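Side-chain contacts in ribokinase, putative (Burkholderia thailandensis, PDB 3B1N), which probably phosphorylates nucleosides as a kinase of the ribokinase (PfkB) family, here holding ADP and the nucleoside analogue mizoribine: residues K197-C200 with D201-W205; M15-E18 with G19-E23; G266-W269 with A270-G273; A293-R296 with A297-D300. All blocks are in the same frame, centred on the assembly; numbering follows the deposited sequence.

Following the chain, all four contacts are local and in series: each ends before the next begins, so none nests in or crosses another. Interaction 2 comes first, where strand 10-16 of the four-stranded sheet runs out into a turn. Interaction 1 lies at the C-terminal end of helix 193-203; both touch the second subunit, although their nearest atoms are about 11 Å apart. Interaction 3 starts helix 269-284 and interaction 4 starts helix 296-307, the next helix in the chain. These two capped starts come within about 6 Å of each other at their nearest atoms, whereas interactions 1 and 4 lie on opposite sides of the chain's centre.

Interaction 1: residues K197-C200 with D201-W205; sequences KLVC and DKTGW
Residues 197-203 form the last turns of helix 193-203, where Asp201 N, Lys202 N, Thr203 N and Gly204 N bond to the carbonyls four residues earlier, before Gly204 leaves helical geometry with positive phi. The side chain of Thr203 adds to this ladder. Its OG1 donates to Val199 O at 2.8 Å, while Thr203 N reaches the same oxygen at 2.9 Å; the two donors arrive from opposite faces of the carbonyl plane, so Val199 O is gripped twice. The torsion responsible is chi1 of 60°, which sets OG1 between the backbone N and the carbonyl carbon and turns it back over the preceding turn. That hydroxyl also accepts from Trp205 N at 2.9 Å with an angle of 154°, which makes an ST turn at the helix C terminus and ties Trp205, the second residue beyond the helix, to its last turn. Thr203 CB lies over one face of the Trp205 indole, offset toward the rim, and the ring forms a cation-pi contact with Arg213, one of the residues at the sodium site. On the methyl side, Thr203 CG2 meets Val199 CG1 at 4.0 Å; this flank packs against helix 176-185 through Val199 on Ile183 and Thr203 on Leu179. A turn earlier, Lys197 bends at chi2 and carries its CE to within 3.4 Å of Asp201 OD1. The opposite charges stay beyond salt-bridge range, Lys197 NZ lying 4.2 Å from Asp201 OD1, so any attraction is probably modest. Lys197 also packs on Gln29 of the second subunit.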
loop_
_atom_site.group_PDB
_atom_site.type_symbol
_atom_site.label_atom_id
_atom_site.label_comp_id
_atom_site.label_asym_id
_atom_site.label_seq_id
_atom_site.Cartn_x
_atom_site.Cartn_y
_atom_site.Cartn_z
ATOM N N LYS B 197 1.067 16.653 -13.786
ATOM C CA LYS B 197 2.156 17.418 -13.151
ATOM C C LYS B 197 3.524 16.740 -13.343
ATOM O O LYS B 197 4.523 17.393 -13.700
ATOM C CB LYS B 197 1.854 17.708 -11.679
ATOM C CG LYS B 197 2.982 18.465 -10.949
ATOM C CD LYS B 197 3.136 19.876 -11.568
ATOM C CE LYS B 197 4.252 20.674 -10.849
ATOM N NZ LYS B 197 3.935 22.108 -11.016
ATOM N N LEU B 198 3.564 15.426 -13.150
ATOM C CA LEU B 198 4.797 14.683 -13.325
ATOM C C LEU B 198 5.248 14.707 -14.778
ATOM O O LEU B 198 6.460 14.752 -15.044
ATOM C CB LEU B 198 4.613 13.241 -12.827
ATOM C CG LEU B 198 4.984 12.872 -11.393
ATOM C CD1 LEU B 198 4.465 13.858 -10.383
ATOM C CD2 LEU B 198 4.478 11.495 -11.119
ATOM N N VAL B 199 4.300 14.690 -15.726
ATOM C CA VAL B 199 4.695 14.748 -17.151
ATOM C C VAL B 199 5.351 16.103 -17.489
ATOM O O VAL B 199 6.401 16.142 -18.178
ATOM C CB VAL B 199 3.487 14.496 -18.073
ATOM C CG1 VAL B 199 3.870 14.800 -19.561
ATOM C CG2 VAL B 199 3.029 13.005 -17.952
ATOM N N CYS B 200 4.718 17.180 -17.027
ATOM C CA CYS B 200 5.266 18.543 -17.226
ATOM C C CYS B 200 6.656 18.614 -16.602
ATOM O O CYS B 200 7.615 19.065 -17.243
ATOM C CB CYS B 200 4.365 19.536 -16.554
ATOM S SG CYS B 200 2.836 19.817 -17.422
ATOM N N ASP B 201 6.786 18.135 -15.366
ATOM C CA ASP B 201 8.104 18.150 -14.685
ATOM C C ASP B 201 9.178 17.389 -15.450
ATOM O O ASP B 201 10.307 17.878 -15.604
ATOM C CB ASP B 201 8.004 17.580 -13.276
ATOM C CG ASP B 201 7.282 18.497 -12.313
ATOM O OD1 ASP B 201 6.865 19.635 -12.674
ATOM O OD2 ASP B 201 7.108 18.039 -11.159
ATOM N N LYS B 202 8.848 16.204 -15.952
ATOM C CA LYS B 202 9.850 15.325 -16.567
ATOM C C LYS B 202 10.205 15.788 -17.987
ATOM O O LYS B 202 11.367 15.717 -18.411
ATOM C CB LYS B 202 9.384 13.851 -16.529
ATOM C CG LYS B 202 10.301 12.813 -17.229
ATOM C CD LYS B 202 10.041 11.367 -16.717
ATOM C CE LYS B 202 10.662 11.139 -15.308
ATOM N NZ LYS B 202 10.201 9.817 -14.771
ATOM N N THR B 203 9.203 16.253 -18.723
ATOM C CA THR B 203 9.451 16.709 -20.089
ATOM C C THR B 203 10.101 18.082 -20.117
ATOM O O THR B 203 10.776 18.432 -21.107
ATOM C CB THR B 203 8.159 16.819 -20.931
ATOM O OG1 THR B 203 7.257 17.744 -20.313
ATOM C CG2 THR B 203 7.505 15.451 -21.168
ATOM N N GLY B 204 9.860 18.875 -19.075
ATOM C CA GLY B 204 10.234 20.292 -19.107
ATOM C C GLY B 204 9.258 21.132 -19.903
ATOM O O GLY B 204 9.532 22.289 -20.212
ATOM N N TRP B 205 8.116 20.552 -20.263
ATOM C CA TRP B 205 7.079 21.248 -21.005
ATOM C C TRP B 205 5.972 21.721 -20.063
ATOM O O TRP B 205 5.713 21.097 -19.000
ATOM C CB TRP B 205 6.475 20.355 -22.102
ATOM C CG TRP B 205 7.369 20.061 -23.273
ATOM C CD1 TRP B 205 8.409 20.833 -23.732
ATOM C CD2 TRP B 205 7.265 18.953 -24.183
ATOM N NE1 TRP B 205 8.977 20.249 -24.838
ATOM C CE2 TRP B 205 8.296 19.096 -25.140
ATOM C CE3 TRP B 205 6.411 17.842 -24.271
ATOM C CZ2 TRP B 205 8.487 18.183 -26.178
ATOM C CZ3 TRP B 205 6.614 16.924 -25.291
ATOM C CH2 TRP B 205 7.648 17.100 -26.238
#

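Interaction 2: residues M15-E18 with G19-E23; sequences MTFE and GRFRE
Gly19 N donates to Phe17 O at 2.9 Å, a weak bond and the one hydrogen bond between the two segments. It spans Glu18, the centre of an inverse gamma turn. The turn bends the chain so that the next peptides pass over the Phe17 ring. With CG anti to the backbone N (chi1 172°), that ring extends beneath them: Gly19 N stands over one face, offset toward the rim, and Phe17 CE2 lies 3.6 Å from both Gly19 CA and Arg20 N. Phe21 CE1 comes obliquely to Phe17, 3.9 Å from its CD2. The two planes differ by 17°, yet the centroids are 6.0 Å apart, so the rings are nearly parallel but barely overlap. His24 meets Phe17 edge-to-face. Within the 19-23 segment, Arg20 NH1 donates to Glu23 OE2 at 2.9 Å in a salt bridge. The carboxylate oxygen lies in the guanidinium plane at its edge and accepts through its anti lone pair, the one turned away from OE1. A backbone bond from Glu23 N to Arg20 O, 3.0 Å long, closes the same short 3-10 turn, so side chain and main chain join the same two residues. Arg20 NE is held separately in a salt bridge with Asp110, while Phe21 N bonds to Asp108 OD2. The contact thus sits where strand 10-16 ends beside strand 101-107: the backbones of Phe17 and Thr107 are hydrogen-bonded, and Phe17 and Phe21 both pack on Leu35 of strand 35-38.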
loop_
_atom_site.group_PDB
_atom_site.type_symbol
_atom_site.label_atom_id
_atom_site.label_comp_id
_atom_site.label_asym_id
_atom_site.label_seq_id
_atom_site.Cartn_x
_atom_site.Cartn_y
_atom_site.Cartn_z
ATOM N N MET B 15 -6.804 -2.833 -1.210
ATOM C CA MET B 15 -6.975 -2.588 0.211
ATOM C C MET B 15 -7.443 -1.161 0.349
ATOM O O MET B 15 -6.677 -0.216 0.096
ATOM C CB MET B 15 -5.625 -2.809 0.868
ATOM C CG MET B 15 -5.247 -4.330 0.900
ATOM S SD MET B 15 -3.475 -4.591 0.947
ATOM C CE MET B 15 -3.051 -4.373 -0.811
ATOM N N THR B 16 -8.717 -1.034 0.719
ATOM C CA THR B 16 -9.431 0.236 0.751
ATOM C C THR B 16 -9.352 0.867 2.135
ATOM O O THR B 16 -9.962 0.345 3.079
ATOM C CB THR B 16 -10.958 0.054 0.480
ATOM O OG1 THR B 16 -11.164 -0.632 -0.755
ATOM C CG2 THR B 16 -11.626 1.415 0.363
ATOM N N PHE B 17 -8.610 1.957 2.247
ATOM C CA PHE B 17 -8.620 2.716 3.541
ATOM C C PHE B 17 -9.848 3.570 3.478
ATOM O O PHE B 17 -9.987 4.408 2.560
ATOM C CB PHE B 17 -7.377 3.571 3.706
ATOM C CG PHE B 17 -7.430 4.504 4.903
ATOM C CD1 PHE B 17 -7.470 3.943 6.180
ATOM C CD2 PHE B 17 -7.377 5.897 4.754
ATOM C CE1 PHE B 17 -7.524 4.751 7.286
ATOM C CE2 PHE B 17 -7.448 6.723 5.895
ATOM C CZ PHE B 17 -7.544 6.122 7.146
ATOM N N GLU B 18 -10.718 3.368 4.473
ATOM C CA GLU B 18 -12.002 4.112 4.493
ATOM C C GLU B 18 -11.781 5.471 5.118
ATOM O O GLU B 18 -12.109 5.714 6.295
ATOM C CB GLU B 18 -13.077 3.320 5.231
ATOM C CG GLU B 18 -13.340 1.965 4.623
ATOM C CD GLU B 18 -13.958 2.021 3.254
ATOM O OE1 GLU B 18 -14.562 3.060 2.907
ATOM O OE2 GLU B 18 -13.833 1.010 2.520
ATOM N N GLY B 19 -11.204 6.367 4.343
ATOM C CA GLY B 19 -10.775 7.671 4.822
ATOM C C GLY B 19 -9.946 8.341 3.775
ATOM O O GLY B 19 -9.959 7.916 2.619
ATOM N N ARG B 20 -9.238 9.379 4.174
ATOM C CA ARG B 20 -8.449 10.215 3.282
ATOM C C ARG B 20 -7.057 10.298 3.849
ATOM O O ARG B 20 -6.889 10.745 4.995
ATOM C CB ARG B 20 -9.064 11.621 3.212
ATOM C CG ARG B 20 -10.384 11.629 2.368
ATOM C CD ARG B 20 -11.046 13.028 2.456
ATOM N NE ARG B 20 -10.243 14.090 1.849
ATOM C CZ ARG B 20 -9.805 15.161 2.482
ATOM N NH1 ARG B 20 -10.020 15.339 3.779
ATOM N NH2 ARG B 20 -9.135 16.065 1.815
ATOM N N PHE B 21 -6.049 9.893 3.074
ATOM C CA PHE B 21 -4.642 10.048 3.547
ATOM C C PHE B 21 -4.291 11.458 3.988
ATOM O O PHE B 21 -3.537 11.646 4.909
ATOM C CB PHE B 21 -3.619 9.620 2.480
ATOM C CG PHE B 21 -3.744 8.186 2.029
ATOM C CD1 PHE B 21 -4.139 7.187 2.877
ATOM C CD2 PHE B 21 -3.346 7.852 0.706
ATOM C CE1 PHE B 21 -4.267 5.808 2.459
ATOM C CE2 PHE B 21 -3.438 6.492 0.272
ATOM C CZ PHE B 21 -3.907 5.494 1.118
ATOM N N ARG B 22 -4.864 12.497 3.369
ATOM C CA ARG B 22 -4.555 13.846 3.762
ATOM C C ARG B 22 -4.855 14.131 5.237
ATOM O O ARG B 22 -4.275 15.052 5.789
ATOM C CB ARG B 22 -5.367 14.844 2.919
ATOM C CG ARG B 22 -4.811 14.942 1.492
ATOM C CD ARG B 22 -5.757 15.846 0.637
ATOM N NE ARG B 22 -5.305 15.911 -0.776
ATOM C CZ ARG B 22 -4.546 16.863 -1.280
ATOM N NH1 ARG B 22 -4.094 17.838 -0.505
ATOM N NH2 ARG B 22 -4.248 16.819 -2.589
ATOM N N GLU B 23 -5.799 13.389 5.816
ATOM C CA GLU B 23 -6.203 13.604 7.205
ATOM C C GLU B 23 -5.258 12.912 8.164
ATOM O O GLU B 23 -5.445 13.002 9.380
ATOM C CB GLU B 23 -7.619 13.092 7.436
ATOM C CG GLU B 23 -8.649 13.859 6.594
ATOM C CD GLU B 23 -10.034 13.261 6.718
ATOM O OE1 GLU B 23 -10.327 12.522 7.695
ATOM O OE2 GLU B 23 -10.851 13.503 5.807
#

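Interaction 3: residues G266-W269 with A270-G273; sequences GFDW and ATAG
Asp268 OD1 receives two bonds from Thr271: the hydroxyl OG1 donates at 2.6 Å and the backbone N at 2.8 Å. The hydroxyl approaches on the syn side, 22° out of the carboxylate plane, whereas the amide comes nearly along the C-O axis of OD1. This double hold depends on chi1 of 60° at Asp268, which places its CG between the backbone N and the carbonyl carbon and brings the carboxylate back over the first helical turn. The other oxygen, OD2, accepts from a water at 3.0 Å, and that water makes a weak second bond to Thr271 OG1. Tyr309 OH also hydrogen-bonds to Thr271 OG1, linking the cap to the chain beyond helix 296-307. Regular helical bonding starts directly behind, with Ala272 N on Asp268 O at 2.8 Å and an angle of 169°, and with Gly273 N on Trp269 O. Around this polar centre the packing is apolar. Phe267 and Thr271 cross at about a right angle, and Phe267 CD2 meets the methyl CG2 of Thr271 at 3.5 Å; Ala272 N lies at the edge of the ring, near its plane. Ala272 CB is 4.0 Å from Phe267 CB and, more loosely, 4.4 Å from Trp269 CE3. The Trp269 indole meets His230. The arrangement is an N-cap with a side-chain capping bond, and it opens helix 269-284, whose Ser277 lines the ADP pocket; two residues before the N-cap, Gly266 is the C-prime residue of the Schellman motif ending the preceding helix, 251-264.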
loop_
_atom_site.group_PDB
_atom_site.type_symbol
_atom_site.label_atom_id
_atom_site.label_comp_id
_atom_site.label_asym_id
_atom_site.label_seq_id
_atom_site.Cartn_x
_atom_site.Cartn_y
_atom_site.Cartn_z
ATOM N N GLY B 266 -17.264 8.998 -33.434
ATOM C CA GLY B 266 -17.367 10.420 -33.852
ATOM C C GLY B 266 -18.202 11.307 -32.928
ATOM O O GLY B 266 -18.817 12.291 -33.333
ATOM N N PHE B 267 -18.204 10.980 -31.634
ATOM C CA PHE B 267 -18.780 11.906 -30.676
ATOM C C PHE B 267 -17.953 13.173 -30.675
ATOM O O PHE B 267 -16.723 13.115 -30.863
ATOM C CB PHE B 267 -18.638 11.303 -29.248
ATOM C CG PHE B 267 -19.620 10.202 -28.921
ATOM C CD1 PHE B 267 -20.148 9.356 -29.870
ATOM C CD2 PHE B 267 -19.988 9.979 -27.574
ATOM C CE1 PHE B 267 -21.066 8.315 -29.494
ATOM C CE2 PHE B 267 -20.861 8.945 -27.213
ATOM C CZ PHE B 267 -21.398 8.139 -28.160
ATOM N N ASP B 268 -18.583 14.326 -30.406
ATOM C CA ASP B 268 -17.825 15.514 -30.114
ATOM C C ASP B 268 -17.118 15.377 -28.761
ATOM O O ASP B 268 -17.446 14.456 -27.975
ATOM C CB ASP B 268 -18.648 16.799 -30.257
ATOM C CG ASP B 268 -19.836 16.856 -29.350
ATOM O OD1 ASP B 268 -19.855 16.206 -28.299
ATOM O OD2 ASP B 268 -20.810 17.605 -29.668
ATOM N N TRP B 269 -16.119 16.207 -28.518
ATOM C CA TRP B 269 -15.346 16.073 -27.264
ATOM C C TRP B 269 -16.221 16.251 -26.049
ATOM O O TRP B 269 -16.056 15.551 -25.046
ATOM C CB TRP B 269 -14.181 17.059 -27.215
ATOM C CG TRP B 269 -13.035 16.623 -28.066
ATOM C CD1 TRP B 269 -12.493 17.311 -29.118
ATOM C CD2 TRP B 269 -12.306 15.413 -27.959
ATOM N NE1 TRP B 269 -11.450 16.600 -29.672
ATOM C CE2 TRP B 269 -11.281 15.444 -28.950
ATOM C CE3 TRP B 269 -12.367 14.322 -27.089
ATOM C CZ2 TRP B 269 -10.370 14.383 -29.132
ATOM C CZ3 TRP B 269 -11.446 13.294 -27.251
ATOM C CH2 TRP B 269 -10.462 13.325 -28.272
ATOM N N ALA B 270 -17.163 17.183 -26.106
ATOM C CA ALA B 270 -18.080 17.400 -24.992
ATOM C C ALA B 270 -18.830 16.123 -24.615
ATOM O O ALA B 270 -19.031 15.774 -23.430
ATOM C CB ALA B 270 -19.121 18.510 -25.371
ATOM N N THR B 271 -19.262 15.402 -25.641
ATOM C CA THR B 271 -20.048 14.204 -25.430
ATOM C C THR B 271 -19.178 12.977 -25.090
ATOM O O THR B 271 -19.530 12.154 -24.252
ATOM C CB THR B 271 -20.964 13.906 -26.646
ATOM O OG1 THR B 271 -21.765 15.076 -26.860
ATOM C CG2 THR B 271 -21.891 12.726 -26.398
ATOM N N ALA B 272 -18.045 12.853 -25.777
ATOM C CA ALA B 272 -17.122 11.740 -25.493
ATOM C C ALA B 272 -16.677 11.888 -24.049
ATOM O O ALA B 272 -16.594 10.894 -23.325
ATOM C CB ALA B 272 -15.906 11.795 -26.408
ATOM N N GLY B 273 -16.367 13.114 -23.664
ATOM C CA GLY B 273 -15.928 13.387 -22.271
ATOM C C GLY B 273 -17.018 13.026 -21.284
ATOM O O GLY B 273 -16.720 12.437 -20.238
HETATM O O HOH W 1 -23.359 17.782 -28.174
#

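Interaction 4: residues A293-R296 with A297-D300; sequences APTR and AEID
A capping box begins helix 296-307, with Thr295 at the N-cap and Glu298 three residues on exchanging bonds between side chain and backbone. Glu298 N donates to Thr295 OG1 at 3.0 Å, and in return Thr295 N donates to Glu298 OE1 at 2.9 Å; both bonds are nearly straight. The carboxylate is met from above its plane, 47° out of it. For the threonine, chi1 of 66° points OG1 into the helix mouth, and the extended glutamate chain runs back past it, with Glu298 CG 3.3 Å from Thr295 OG1. A water donates to both Glu298 OE1 and Ala293 O, adding a bridge from the box to the incoming loop. Next to the cap, Pro294 CB meets Ile299 CG1 at 3.8 Å, an apolar step beside the polar exchange. Ile299 is buried and continues this packing into helix 269-284, against Leu275, Leu278 and Met279, while Pro294 also meets Leu59 of helix 49-59. One turn along, Arg296 bends at chi2 and lays its guanidinium beside Asp300. In the direct salt bridge, Arg296 NH1 reaches Asp300 OD1 at 2.6 Å, the oxygen near the guanidinium plane at its edge but the nitrogen well above the carboxylate, the two planes being 72° apart. Leu60 O accepts from Arg296 NE and Asp300 OD1 from NH1, so two nitrogens of the group are engaged, which probably restricts its turning. Alongside the salt bridge, a second water accepts from Arg296 NH2 and donates to Asp300 OD1.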
loop_
_atom_site.group_PDB
_atom_site.type_symbol
_atom_site.label_atom_id
_atom_site.label_comp_id
_atom_site.label_asym_id
_atom_site.label_seq_id
_atom_site.Cartn_x
_atom_site.Cartn_y
_atom_site.Cartn_z
ATOM N N ALA B 293 -21.446 -3.643 -13.729
ATOM C CA ALA B 293 -21.919 -4.324 -14.920
ATOM C C ALA B 293 -23.247 -3.717 -15.412
ATOM O O ALA B 293 -24.259 -4.464 -15.564
ATOM C CB ALA B 293 -22.064 -5.848 -14.630
ATOM N N PRO B 294 -23.271 -2.404 -15.705
ATOM C CA PRO B 294 -24.444 -1.792 -16.314
ATOM C C PRO B 294 -24.757 -2.394 -17.688
ATOM O O PRO B 294 -23.855 -2.722 -18.474
ATOM C CB PRO B 294 -24.055 -0.307 -16.439
ATOM C CG PRO B 294 -22.531 -0.389 -16.670
ATOM C CD PRO B 294 -22.093 -1.502 -15.742
ATOM N N THR B 295 -26.046 -2.534 -17.967
ATOM C CA THR B 295 -26.438 -2.852 -19.312
ATOM C C THR B 295 -26.236 -1.641 -20.177
ATOM O O THR B 295 -26.115 -0.475 -19.729
ATOM C CB THR B 295 -27.914 -3.281 -19.415
ATOM O OG1 THR B 295 -28.740 -2.175 -19.089
ATOM C CG2 THR B 295 -28.196 -4.471 -18.496
ATOM N N ARG B 296 -26.184 -1.895 -21.466
ATOM C CA ARG B 296 -26.011 -0.786 -22.350
ATOM C C ARG B 296 -27.191 0.203 -22.278
ATOM O O ARG B 296 -27.005 1.405 -22.315
ATOM C CB ARG B 296 -25.808 -1.316 -23.774
ATOM C CG ARG B 296 -25.545 -0.221 -24.704
ATOM C CD ARG B 296 -24.122 0.185 -24.510
ATOM N NE ARG B 296 -23.654 1.163 -25.490
ATOM C CZ ARG B 296 -24.004 2.440 -25.461
ATOM N NH1 ARG B 296 -24.828 2.854 -24.518
ATOM N NH2 ARG B 296 -23.523 3.270 -26.361
ATOM N N ALA B 297 -28.413 -0.339 -22.125
ATOM C CA ALA B 297 -29.599 0.530 -21.930
ATOM C C ALA B 297 -29.472 1.379 -20.672
ATOM O O ALA B 297 -29.800 2.579 -20.719
ATOM C CB ALA B 297 -30.900 -0.304 -21.890
ATOM N N GLU B 298 -28.988 0.791 -19.571
ATOM C CA GLU B 298 -28.730 1.544 -18.312
ATOM C C GLU B 298 -27.715 2.686 -18.492
ATOM O O GLU B 298 -27.887 3.792 -18.000
ATOM C CB GLU B 298 -28.252 0.613 -17.197
ATOM C CG GLU B 298 -29.398 -0.228 -16.541
ATOM C CD GLU B 298 -28.888 -1.418 -15.710
ATOM O OE1 GLU B 298 -27.660 -1.678 -15.684
ATOM O OE2 GLU B 298 -29.714 -2.123 -15.073
ATOM N N ILE B 299 -26.651 2.429 -19.257
ATOM C CA ILE B 299 -25.704 3.478 -19.556
ATOM C C ILE B 299 -26.362 4.653 -20.267
ATOM O O ILE B 299 -26.175 5.814 -19.861
ATOM C CB ILE B 299 -24.493 2.926 -20.380
ATOM C CG1 ILE B 299 -23.709 1.936 -19.522
ATOM C CG2 ILE B 299 -23.575 4.107 -20.793
ATOM C CD1 ILE B 299 -22.649 1.093 -20.278
ATOM N N ASP B 300 -27.132 4.367 -21.335
ATOM C CA ASP B 300 -27.835 5.441 -22.050
ATOM C C ASP B 300 -28.844 6.188 -21.175
ATOM O O ASP B 300 -28.904 7.405 -21.244
ATOM C CB ASP B 300 -28.521 4.921 -23.305
ATOM C CG ASP B 300 -27.535 4.593 -24.427
ATOM O OD1 ASP B 300 -26.329 4.991 -24.377
ATOM O OD2 ASP B 300 -28.004 3.934 -25.391
HETATM O O HOH W 2 -26.778 -4.205 -14.748
HETATM O O HOH W 3 -24.262 5.594 -26.036
#